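Local coordinates for putative ABC transporter amino acid-binding protein (Sinorhizobium meliloti, PDB 2Q88), which binds the compatible solute ectoine as the substrate-binding protein of an ABC transporter, probably delivering it for uptake in osmoprotection, at residues Glu101-Lys106 with Ala193-Ala198; Asp118-Pro123 with Ala142-Asp147; Ala125-Pro130 with Asp147-Val152. All coordinates share one frame; numbering follows the deposited sequence.

Contact 1 of 3, residues Glu101-Lys106 with Ala193-Ala198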
ATOM      1  N   GLU A 101      -5.984  -9.206   1.171  1.00 25.03           N
ATOM      2  CA  GLU A 101      -6.307  -8.872  -0.213  1.00 24.78           C
ATOM      3  C   GLU A 101      -7.765  -9.208  -0.495  1.00 24.37           C
ATOM      4  O   GLU A 101      -8.321 -10.143   0.097  1.00 23.74           O
ATOM      5  CB  GLU A 101      -5.402  -9.638  -1.199  1.00 24.84           C
ATOM      6  CG  GLU A 101      -3.901  -9.470  -0.979  1.00 26.01           C
ATOM      7  CD  GLU A 101      -3.370  -8.177  -1.582  1.00 28.07           C
ATOM      8  OE1 GLU A 101      -4.151  -7.204  -1.686  1.00 28.48           O
ATOM      9  OE2 GLU A 101      -2.187  -8.136  -1.975  1.00 29.61           O
ATOM     10  N   ALA A 102      -8.378  -8.447  -1.396  1.00 24.38           N
ATOM     11  CA  ALA A 102      -9.774  -8.654  -1.771  1.00 24.53           C
ATOM     12  C   ALA A 102      -9.965  -8.674  -3.291  1.00 24.51           C
ATOM     13  O   ALA A 102      -9.070  -8.284  -4.036  1.00 24.97           O
ATOM     14  CB  ALA A 102     -10.669  -7.593  -1.128  1.00 24.59           C
ATOM     15  N   PHE A 103     -11.132  -9.156  -3.729  1.00 24.11           N
ATOM     16  CA  PHE A 103     -11.577  -9.080  -5.121  1.00 23.27           C
ATOM     17  C   PHE A 103     -12.856  -8.267  -5.207  1.00 24.09           C
ATOM     18  O   PHE A 103     -13.751  -8.428  -4.363  1.00 24.02           O
ATOM     19  CB  PHE A 103     -11.967 -10.458  -5.651  1.00 23.49           C
ATOM     20  CG  PHE A 103     -10.821 -11.388  -5.922  1.00 21.50           C
ATOM     21  CD1 PHE A 103      -9.522 -10.934  -6.063  1.00 21.25           C
ATOM     22  CD2 PHE A 103     -11.082 -12.745  -6.112  1.00 21.65           C
ATOM     23  CE1 PHE A 103      -8.470 -11.845  -6.351  1.00 20.73           C
ATOM     24  CE2 PHE A 103     -10.061 -13.636  -6.398  1.00 21.78           C
ATOM     25  CZ  PHE A 103      -8.753 -13.184  -6.508  1.00 22.56           C
ATOM     26  N   ALA A 104     -12.947  -7.436  -6.242  1.00 23.67           N
ATOM     27  CA  ALA A 104     -14.205  -6.855  -6.693  1.00 24.23           C
ATOM     28  C   ALA A 104     -14.616  -7.665  -7.922  1.00 24.56           C
ATOM     29  O   ALA A 104     -13.828  -7.836  -8.852  1.00 23.37           O
ATOM     30  CB  ALA A 104     -14.013  -5.390  -7.050  1.00 23.87           C
ATOM     31  N   LEU A 105     -15.855  -8.143  -7.904  1.00 25.51           N
ATOM     32  CA  LEU A 105     -16.353  -9.170  -8.816  1.00 27.12           C
ATOM     33  C   LEU A 105     -17.736  -8.773  -9.334  1.00 27.34           C
ATOM     34  O   LEU A 105     -18.401  -7.915  -8.752  1.00 26.80           O
ATOM     35  CB  LEU A 105     -16.481 -10.484  -8.020  1.00 27.97           C
ATOM     36  CG  LEU A 105     -15.587 -11.732  -8.144  1.00 30.31           C
ATOM     37  CD1 LEU A 105     -14.377 -11.579  -9.029  1.00 32.86           C
ATOM     38  CD2 LEU A 105     -15.191 -12.253  -6.780  1.00 32.93           C
ATOM     39  N   LYS A 106     -18.174  -9.414 -10.415  1.00 27.91           N
ATOM     40  CA  LYS A 106     -19.554  -9.269 -10.863  1.00 28.95           C
ATOM     41  C   LYS A 106     -20.510  -9.929  -9.870  1.00 29.04           C
ATOM     42  O   LYS A 106     -20.193 -10.975  -9.300  1.00 28.49           O
ATOM     43  CB  LYS A 106     -19.724  -9.850 -12.269  1.00 29.22           C
ATOM     44  CG  LYS A 106     -19.194  -8.936 -13.366  1.00 30.36           C
ATOM     45  CD  LYS A 106     -20.054  -7.688 -13.487  1.00 33.26           C
ATOM     46  CE  LYS A 106     -19.714  -6.885 -14.725  1.00 35.39           C
ATOM     47  NZ  LYS A 106     -20.793  -5.911 -15.019  1.00 35.55           N
ATOM     48  N   ALA A 193     -13.793 -10.999   0.154  1.00 29.24           N
ATOM     49  CA  ALA A 193     -12.680 -10.690   1.048  1.00 28.90           C
ATOM     50  C   ALA A 193     -12.681 -11.600   2.284  1.00 28.86           C
ATOM     51  O   ALA A 193     -13.739 -11.829   2.878  1.00 29.08           O
ATOM     52  CB  ALA A 193     -12.735  -9.220   1.471  1.00 28.99           C
ATOM     53  N   PRO A 194     -11.511 -12.116   2.669  1.00 28.60           N
ATOM     54  CA  PRO A 194     -10.280 -11.960   1.890  1.00 28.23           C
ATOM     55  C   PRO A 194     -10.175 -12.990   0.779  1.00 28.04           C
ATOM     56  O   PRO A 194     -10.915 -13.979   0.786  1.00 27.66           O
ATOM     57  CB  PRO A 194      -9.185 -12.205   2.924  1.00 28.52           C
ATOM     58  CG  PRO A 194      -9.787 -13.161   3.882  1.00 28.59           C
ATOM     59  CD  PRO A 194     -11.271 -12.845   3.930  1.00 28.75           C
ATOM     60  N   VAL A 195      -9.271 -12.759  -0.166  1.00 27.57           N
ATOM     61  CA  VAL A 195      -8.981 -13.745  -1.195  1.00 27.01           C
ATOM     62  C   VAL A 195      -8.439 -15.003  -0.523  1.00 26.81           C
ATOM     63  O   VAL A 195      -7.562 -14.929   0.335  1.00 26.56           O
ATOM     64  CB  VAL A 195      -7.940 -13.249  -2.210  1.00 26.98           C
ATOM     65  CG1 VAL A 195      -7.658 -14.344  -3.250  1.00 26.18           C
ATOM     66  CG2 VAL A 195      -8.411 -11.985  -2.891  1.00 27.04           C
ATOM     67  N   GLU A 196      -8.982 -16.156  -0.902  1.00 26.58           N
ATOM     68  CA  GLU A 196      -8.550 -17.409  -0.321  1.00 26.93           C
ATOM     69  C   GLU A 196      -7.144 -17.766  -0.784  1.00 26.03           C
ATOM     70  O   GLU A 196      -6.849 -17.700  -1.971  1.00 26.07           O
ATOM     71  CB  GLU A 196      -9.548 -18.515  -0.672  1.00 27.43           C
ATOM     72  CG  GLU A 196     -10.878 -18.382   0.055  1.00 29.97           C
ATOM     73  CD  GLU A 196     -10.762 -18.559   1.569  1.00 35.59           C
ATOM     74  OE1 GLU A 196      -9.778 -19.168   2.062  1.00 37.54           O
ATOM     75  OE2 GLU A 196     -11.669 -18.084   2.291  1.00 39.33           O
ATOM     76  N   GLY A 197      -6.280 -18.123   0.163  1.00 25.98           N
ATOM     77  CA  GLY A 197      -4.911 -18.536  -0.129  1.00 25.55           C
ATOM     78  C   GLY A 197      -3.904 -17.393  -0.206  1.00 26.14           C
ATOM     79  O   GLY A 197      -2.702 -17.628  -0.309  1.00 25.86           O
ATOM     80  N   ALA A 198      -4.392 -16.159  -0.169  1.00 25.98           N
ATOM     81  CA  ALA A 198      -3.531 -14.983  -0.278  1.00 26.71           C
ATOM     82  C   ALA A 198      -2.943 -14.640   1.093  1.00 27.68           C
ATOM     83  O   ALA A 198      -3.610 -14.847   2.110  1.00 27.35           O
ATOM     84  CB  ALA A 198      -4.324 -13.807  -0.830  1.00 26.85           C
TER
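A193 meets A102 methyl to methyl, with the two CB atoms 3.7 Å apart. V174 of helix 174-184 touches both methyls. The peptide bond from A193 to P194 is cis. P194 then lies beside the carbonyl of E101, its CA 3.2 Å from E101 O. V195 carries the main grip. V195 N donates to E101 O at 2.8 Å, with the donor tilted 34° from the carbonyl plane. This bond follows the antiparallel pairing of F103 with L192, so strand 98-106 keeps a backbone partner just past the end of strand 189-192. Both methyls of V195 meet the F103 ring. CG2 sits over one face, 3.6 Å from the ring centroid, in a CH-pi contact displaced toward the rim. CG1 reaches the far end of the ring, 3.6 Å from F103 CZ. With chi1 at 179°, CG1 is trans to the V195 nitrogen and CG2 falls next to that nitrogen, above the ring. Y116 also packs edge-to-face with F103. V195 opens a type II turn with G197 at positive phi. The turn brings A198 back, its CB 4.3 Å from E101 CB. The E101 chain bends at chi2 (-81°) and carries its carboxylate away from the loop. There OE2 bonds T134 OG1, while OE1 lies close to the carboxylate of E135. The contact thus has a polar backbone tie and an apolar contact of V195 on one face of F103. The crowded acids could favour a proton on one of them.

Contact 2 of 3, residues Asp118-Pro123 with Ala142-Asp147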
ATOM      1  N   ASP A 118      -7.994 -19.792  -8.978  1.00 25.33           N
ATOM      2  CA  ASP A 118      -9.241 -19.881  -9.734  1.00 24.81           C
ATOM      3  C   ASP A 118      -9.153 -19.080 -11.028  1.00 24.27           C
ATOM      4  O   ASP A 118      -9.688 -19.485 -12.060  1.00 23.50           O
ATOM      5  CB  ASP A 118     -10.400 -19.380  -8.883  1.00 25.51           C
ATOM      6  CG  ASP A 118     -10.819 -20.373  -7.819  1.00 26.35           C
ATOM      7  OD1 ASP A 118     -10.492 -21.568  -7.954  1.00 30.12           O
ATOM      8  OD2 ASP A 118     -11.481 -20.056  -6.811  1.00 26.96           O
ATOM      9  N   ILE A 119      -8.455 -17.949 -10.964  1.00 23.61           N
ATOM     10  CA  ILE A 119      -8.253 -17.096 -12.125  1.00 23.82           C
ATOM     11  C   ILE A 119      -7.290 -17.749 -13.097  1.00 23.93           C
ATOM     12  O   ILE A 119      -7.512 -17.711 -14.308  1.00 24.08           O
ATOM     13  CB  ILE A 119      -7.718 -15.705 -11.708  1.00 23.33           C
ATOM     14  CG1 ILE A 119      -8.658 -15.042 -10.689  1.00 23.92           C
ATOM     15  CG2 ILE A 119      -7.559 -14.795 -12.942  1.00 24.24           C
ATOM     16  CD1 ILE A 119      -8.028 -13.846  -9.996  1.00 25.51           C
ATOM     17  N   ALA A 120      -6.223 -18.352 -12.566  1.00 24.07           N
ATOM     18  CA  ALA A 120      -5.252 -19.042 -13.405  1.00 25.10           C
ATOM     19  C   ALA A 120      -5.897 -20.207 -14.154  1.00 25.68           C
ATOM     20  O   ALA A 120      -5.587 -20.449 -15.322  1.00 26.12           O
ATOM     21  CB  ALA A 120      -4.080 -19.526 -12.571  1.00 25.02           C
ATOM     22  N   ASP A 121      -6.802 -20.908 -13.476  1.00 26.44           N
ATOM     23  CA  ASP A 121      -7.490 -22.095 -14.019  1.00 27.30           C
ATOM     24  C   ASP A 121      -8.495 -21.828 -15.151  1.00 27.08           C
ATOM     25  O   ASP A 121      -8.812 -22.729 -15.927  1.00 27.08           O
ATOM     26  CB  ASP A 121      -8.210 -22.826 -12.886  1.00 27.86           C
ATOM     27  CG  ASP A 121      -7.254 -23.517 -11.918  1.00 30.42           C
ATOM     28  OD1 ASP A 121      -6.080 -23.760 -12.274  1.00 32.73           O
ATOM     29  OD2 ASP A 121      -7.601 -23.867 -10.771  1.00 33.20           O
ATOM     30  N   ASN A 122      -9.013 -20.609 -15.222  1.00 26.63           N
ATOM     31  CA  ASN A 122      -9.996 -20.230 -16.240  1.00 26.40           C
ATOM     32  C   ASN A 122      -9.314 -19.351 -17.284  1.00 26.54           C
ATOM     33  O   ASN A 122      -8.939 -18.231 -16.971  1.00 26.19           O
ATOM     34  CB  ASN A 122     -11.159 -19.477 -15.565  1.00 26.30           C
ATOM     35  CG  ASN A 122     -12.246 -19.064 -16.537  1.00 26.85           C
ATOM     36  OD1 ASN A 122     -12.026 -18.996 -17.747  1.00 26.14           O
ATOM     37  ND2 ASN A 122     -13.439 -18.790 -16.008  1.00 28.05           N
ATOM     38  N   PRO A 123      -9.133 -19.845 -18.517  1.00 27.18           N
ATOM     39  CA  PRO A 123      -8.425 -19.080 -19.560  1.00 26.99           C
ATOM     40  C   PRO A 123      -9.176 -17.850 -20.058  1.00 27.09           C
ATOM     41  O   PRO A 123      -8.603 -17.036 -20.788  1.00 27.40           O
ATOM     42  CB  PRO A 123      -8.268 -20.095 -20.699  1.00 27.40           C
ATOM     43  CG  PRO A 123      -8.494 -21.402 -20.065  1.00 27.71           C
ATOM     44  CD  PRO A 123      -9.558 -21.160 -19.023  1.00 27.24           C
ATOM     45  N   ALA A 142       0.452 -17.468  -9.174  1.00 26.51           N
ATOM     46  CA  ALA A 142      -0.582 -18.512  -9.210  1.00 26.84           C
ATOM     47  C   ALA A 142      -0.679 -19.143 -10.591  1.00 26.99           C
ATOM     48  O   ALA A 142      -1.382 -20.148 -10.784  1.00 26.89           O
ATOM     49  CB  ALA A 142      -1.934 -17.933  -8.809  1.00 27.10           C
ATOM     50  N   GLY A 143       0.014 -18.540 -11.554  1.00 26.99           N
ATOM     51  CA  GLY A 143       0.036 -19.054 -12.915  1.00 26.90           C
ATOM     52  C   GLY A 143      -0.852 -18.314 -13.897  1.00 27.02           C
ATOM     53  O   GLY A 143      -1.032 -18.778 -15.018  1.00 26.70           O
ATOM     54  N   VAL A 144      -1.428 -17.176 -13.495  1.00 26.78           N
ATOM     55  CA  VAL A 144      -2.177 -16.365 -14.463  1.00 26.91           C
ATOM     56  C   VAL A 144      -1.147 -15.795 -15.441  1.00 27.10           C
ATOM     57  O   VAL A 144      -0.190 -15.141 -15.011  1.00 27.35           O
ATOM     58  CB  VAL A 144      -2.984 -15.228 -13.798  1.00 26.48           C
ATOM     59  CG1 VAL A 144      -3.844 -14.500 -14.831  1.00 27.00           C
ATOM     60  CG2 VAL A 144      -3.846 -15.778 -12.674  1.00 26.86           C
ATOM     61  N   PRO A 145      -1.313 -16.078 -16.735  1.00 27.35           N
ATOM     62  CA  PRO A 145      -0.402 -15.572 -17.766  1.00 27.25           C
ATOM     63  C   PRO A 145      -0.364 -14.052 -17.769  1.00 27.27           C
ATOM     64  O   PRO A 145      -1.361 -13.417 -17.422  1.00 26.42           O
ATOM     65  CB  PRO A 145      -1.047 -16.063 -19.067  1.00 27.67           C
ATOM     66  CG  PRO A 145      -1.865 -17.220 -18.668  1.00 27.11           C
ATOM     67  CD  PRO A 145      -2.372 -16.929 -17.314  1.00 27.15           C
ATOM     68  N   ARG A 146       0.765 -13.485 -18.181  1.00 27.02           N
ATOM     69  CA  ARG A 146       0.960 -12.029 -18.186  1.00 27.55           C
ATOM     70  C   ARG A 146      -0.171 -11.298 -18.914  1.00 27.53           C
ATOM     71  O   ARG A 146      -0.628 -10.252 -18.459  1.00 27.57           O
ATOM     72  CB  ARG A 146       2.322 -11.677 -18.811  1.00 27.73           C
ATOM     73  CG  ARG A 146       2.621 -10.191 -18.933  1.00 27.77           C
ATOM     74  CD  ARG A 146       2.901  -9.494 -17.611  1.00 28.20           C
ATOM     75  NE  ARG A 146       1.697  -8.896 -17.029  1.00 29.54           N
ATOM     76  CZ  ARG A 146       1.708  -8.099 -15.964  1.00 29.20           C
ATOM     77  NH1 ARG A 146       2.855  -7.827 -15.358  1.00 28.55           N
ATOM     78  NH2 ARG A 146       0.580  -7.581 -15.498  1.00 28.86           N
ATOM     79  N   ASP A 147      -0.643 -11.870 -20.020  1.00 27.68           N
ATOM     80  CA  ASP A 147      -1.665 -11.208 -20.828  1.00 27.62           C
ATOM     81  C   ASP A 147      -3.081 -11.229 -20.222  1.00 27.05           C
ATOM     82  O   ASP A 147      -3.982 -10.561 -20.732  1.00 27.18           O
ATOM     83  CB  ASP A 147      -1.643 -11.700 -22.283  1.00 28.19           C
ATOM     84  CG  ASP A 147      -1.965 -13.186 -22.426  1.00 29.20           C
ATOM     85  OD1 ASP A 147      -2.328 -13.862 -21.439  1.00 30.18           O
ATOM     86  OD2 ASP A 147      -1.871 -13.776 -23.522  1.00 34.15           O
TER
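A120 and V144 each lay a methyl on a flat peptide group of the other segment. The A120 methyl sits over one face of the G143-V144 peptide, with CB 3.7 Å from G143 C. The same methyl lies 3.3 Å from A142 O, well above the plane of that carbonyl. In return, V144 CG2 lies over a face of the I119-A120 peptide, 3.5 Å from A120 N. The two residues therefore interlock, each placing a methyl on the other's main chain. V144 CG2 also touches A120 CB at 3.8 Å and I119 CG2 at 3.9 Å. The V144 torsion explains this reach. CG1 stands opposite the backbone nitrogen (chi1 -175°), and CG2 swings over the last turn of helix 116-121. G143 ends helix 134-141 in a Schellman motif. Its positive phi, 102°, suits glycine and turns the chain so that V144 CG2 comes to helix 116-121. V149 of the following strand packs on V144 as well. Between the segments themselves the chemistry is apolar and short-range. Small methyls fit against peptide faces where the C-terminal ends of helices 116-121 and 134-141 come together. Contacts of this kind have little directional character, so the fit depends on the shapes of the two chain ends rather than on paired polar groups.

Contact 3 of 3, residues Ala125-Pro130 with Asp147-Val152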
ATOM      1  N   ALA A 125     -10.604 -15.735 -17.803  1.00 26.10           N
ATOM      2  CA  ALA A 125     -10.598 -14.781 -16.692  1.00 25.74           C
ATOM      3  C   ALA A 125      -9.448 -13.791 -16.769  1.00 25.67           C
ATOM      4  O   ALA A 125      -8.280 -14.175 -16.848  1.00 25.89           O
ATOM      5  CB  ALA A 125     -10.570 -15.512 -15.351  1.00 25.84           C
ATOM      6  N   LYS A 126      -9.786 -12.515 -16.747  1.00 25.28           N
ATOM      7  CA  LYS A 126      -8.768 -11.485 -16.678  1.00 24.73           C
ATOM      8  C   LYS A 126      -8.889 -10.773 -15.344  1.00 24.18           C
ATOM      9  O   LYS A 126      -9.993 -10.410 -14.923  1.00 24.48           O
ATOM     10  CB  LYS A 126      -8.904 -10.505 -17.840  1.00 25.34           C
ATOM     11  CG  LYS A 126      -8.527 -11.096 -19.188  1.00 26.61           C
ATOM     12  CD  LYS A 126      -8.513 -10.042 -20.277  1.00 29.78           C
ATOM     13  CE  LYS A 126      -8.303 -10.693 -21.643  1.00 31.85           C
ATOM     14  NZ  LYS A 126      -8.607  -9.757 -22.754  1.00 34.38           N
ATOM     15  N   ILE A 127      -7.754 -10.564 -14.688  1.00 23.90           N
ATOM     16  CA  ILE A 127      -7.731  -9.805 -13.438  1.00 22.87           C
ATOM     17  C   ILE A 127      -7.049  -8.450 -13.604  1.00 22.66           C
ATOM     18  O   ILE A 127      -5.968  -8.363 -14.188  1.00 22.06           O
ATOM     19  CB  ILE A 127      -7.060 -10.622 -12.311  1.00 23.02           C
ATOM     20  CG1 ILE A 127      -6.878  -9.756 -11.050  1.00 23.61           C
ATOM     21  CG2 ILE A 127      -5.707 -11.212 -12.766  1.00 21.48           C
ATOM     22  CD1 ILE A 127      -6.762 -10.548  -9.765  1.00 26.78           C
ATOM     23  N   GLY A 128      -7.680  -7.403 -13.081  1.00 22.16           N
ATOM     24  CA  GLY A 128      -7.074  -6.077 -13.068  1.00 22.08           C
ATOM     25  C   GLY A 128      -6.386  -5.855 -11.743  1.00 22.85           C
ATOM     26  O   GLY A 128      -6.873  -6.288 -10.701  1.00 23.01           O
ATOM     27  N   ALA A 129      -5.245  -5.173 -11.771  1.00 23.31           N
ATOM     28  CA  ALA A 129      -4.468  -4.946 -10.554  1.00 23.99           C
ATOM     29  C   ALA A 129      -3.465  -3.829 -10.795  1.00 24.13           C
ATOM     30  O   ALA A 129      -3.033  -3.626 -11.930  1.00 23.83           O
ATOM     31  CB  ALA A 129      -3.737  -6.220 -10.153  1.00 23.71           C
ATOM     32  N   PRO A 130      -3.072  -3.118  -9.743  1.00 24.38           N
ATOM     33  CA  PRO A 130      -2.056  -2.073  -9.896  1.00 24.88           C
ATOM     34  C   PRO A 130      -0.719  -2.651 -10.356  1.00 25.21           C
ATOM     35  O   PRO A 130      -0.298  -3.704  -9.878  1.00 25.59           O
ATOM     36  CB  PRO A 130      -1.962  -1.447  -8.501  1.00 24.92           C
ATOM     37  CG  PRO A 130      -2.567  -2.430  -7.573  1.00 24.95           C
ATOM     38  CD  PRO A 130      -3.587  -3.206  -8.363  1.00 24.60           C
ATOM     39  N   ASP A 147      -0.643 -11.870 -20.020  1.00 27.68           N
ATOM     40  CA  ASP A 147      -1.665 -11.208 -20.828  1.00 27.62           C
ATOM     41  C   ASP A 147      -3.081 -11.229 -20.222  1.00 27.05           C
ATOM     42  O   ASP A 147      -3.982 -10.561 -20.732  1.00 27.18           O
ATOM     43  CB  ASP A 147      -1.643 -11.700 -22.283  1.00 28.19           C
ATOM     44  CG  ASP A 147      -1.965 -13.186 -22.426  1.00 29.20           C
ATOM     45  OD1 ASP A 147      -2.328 -13.862 -21.439  1.00 30.18           O
ATOM     46  OD2 ASP A 147      -1.871 -13.776 -23.522  1.00 34.15           O
ATOM     47  N   ARG A 148      -3.258 -11.970 -19.127  1.00 25.87           N
ATOM     48  CA  ARG A 148      -4.526 -11.964 -18.382  1.00 24.64           C
ATOM     49  C   ARG A 148      -4.421 -11.234 -17.044  1.00 24.28           C
ATOM     50  O   ARG A 148      -5.393 -11.171 -16.289  1.00 24.21           O
ATOM     51  CB  ARG A 148      -5.037 -13.392 -18.154  1.00 24.42           C
ATOM     52  CG  ARG A 148      -5.349 -14.138 -19.425  1.00 24.24           C
ATOM     53  CD  ARG A 148      -6.371 -15.231 -19.242  1.00 25.29           C
ATOM     54  NE  ARG A 148      -5.807 -16.524 -18.853  1.00 24.96           N
ATOM     55  CZ  ARG A 148      -5.969 -17.115 -17.668  1.00 28.00           C
ATOM     56  NH1 ARG A 148      -6.651 -16.523 -16.687  1.00 27.11           N
ATOM     57  NH2 ARG A 148      -5.428 -18.311 -17.455  1.00 27.13           N
ATOM     58  N   VAL A 149      -3.241 -10.689 -16.751  1.00 23.53           N
ATOM     59  CA  VAL A 149      -3.063  -9.796 -15.613  1.00 22.85           C
ATOM     60  C   VAL A 149      -2.948  -8.379 -16.168  1.00 23.03           C
ATOM     61  O   VAL A 149      -1.954  -8.028 -16.786  1.00 21.70           O
ATOM     62  CB  VAL A 149      -1.843 -10.161 -14.731  1.00 23.29           C
ATOM     63  CG1 VAL A 149      -1.768  -9.223 -13.510  1.00 23.22           C
ATOM     64  CG2 VAL A 149      -1.939 -11.588 -14.259  1.00 23.52           C
ATOM     65  N   ILE A 150      -4.001  -7.594 -15.959  1.00 21.99           N
ATOM     66  CA  ILE A 150      -4.191  -6.333 -16.646  1.00 22.96           C
ATOM     67  C   ILE A 150      -3.851  -5.185 -15.704  1.00 23.06           C
ATOM     68  O   ILE A 150      -4.434  -5.063 -14.634  1.00 23.73           O
ATOM     69  CB  ILE A 150      -5.670  -6.209 -17.122  1.00 22.47           C
ATOM     70  CG1 ILE A 150      -6.119  -7.434 -17.950  1.00 23.09           C
ATOM     71  CG2 ILE A 150      -5.935  -4.860 -17.809  1.00 23.44           C
ATOM     72  CD1 ILE A 150      -5.235  -7.797 -19.155  1.00 24.52           C
ATOM     73  N   VAL A 151      -2.896  -4.351 -16.088  1.00 23.52           N
ATOM     74  CA  VAL A 151      -2.513  -3.234 -15.224  1.00 23.64           C
ATOM     75  C   VAL A 151      -3.673  -2.238 -15.147  1.00 23.56           C
ATOM     76  O   VAL A 151      -4.265  -1.898 -16.172  1.00 24.17           O
ATOM     77  CB  VAL A 151      -1.233  -2.553 -15.726  1.00 24.02           C
ATOM     78  CG1 VAL A 151      -0.889  -1.332 -14.879  1.00 24.83           C
ATOM     79  CG2 VAL A 151      -0.055  -3.565 -15.747  1.00 24.92           C
ATOM     80  N   VAL A 152      -3.994  -1.788 -13.932  1.00 23.11           N
ATOM     81  CA  VAL A 152      -5.043  -0.782 -13.695  1.00 22.93           C
ATOM     82  C   VAL A 152      -4.415   0.380 -12.908  1.00 23.18           C
ATOM     83  O   VAL A 152      -3.903   0.153 -11.812  1.00 23.06           O
ATOM     84  CB  VAL A 152      -6.240  -1.402 -12.901  1.00 22.82           C
ATOM     85  CG1 VAL A 152      -7.238  -0.328 -12.455  1.00 23.37           C
ATOM     86  CG2 VAL A 152      -6.950  -2.439 -13.742  1.00 23.56           C
TER
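R148 reaches back to A125, where NH1 bonds A125 O at 2.9 Å. The oxygen lies in the guanidinium plane, and the N-H points at one of its lone pairs. A bend at chi3 (-88°) brings the group there. The same guanidinium also bonds I119 O and A120 O at the end of helix 116-121. Four backbone bonds follow along the parallel pair. I127 N donates to R148 O at 2.9 Å. I150 N donates to I127 O at 2.8 Å. A129 N meets I150 O at 3.0 Å. V152 N reaches A129 O at 2.9 Å. The side chains of I127 and V149 lie side by side on one face of the sheet, with their CG2 atoms 4.1 Å apart. I150, on the other face, touches K126 CD with its CD1 at 4.1 Å. V152 CG2 rests on G128 CA at 3.7 Å, where no side chain intervenes. P130 follows strand 127-129 and lines the ectoine pocket. Helix 134-141 links the two strands, making the beta-alpha-beta crossover found in lobes of periplasmic solute-binding proteins.

All three contacts lie in one lobe of the protein. Contacts 2 and 3 are closest, with centres about 10 Å apart, and they share D147. R148 of contact 3 joins the two, with NH1 2.8 Å from I119 O and NH2 3.0 Å from A120 O. F103 of contact 1 packs against both others: its CZ is 3.6 Å from I119 CD1 and its CE1 is 4.0 Å from I127 CD1. Contacts 1 and 3 also reach the same mixed sheet. Both approach the bound ectoine, the P130 side chain at about 4 Å and the E101 side chain at about 6 Å. Contact 2 sits farther out in the lobe.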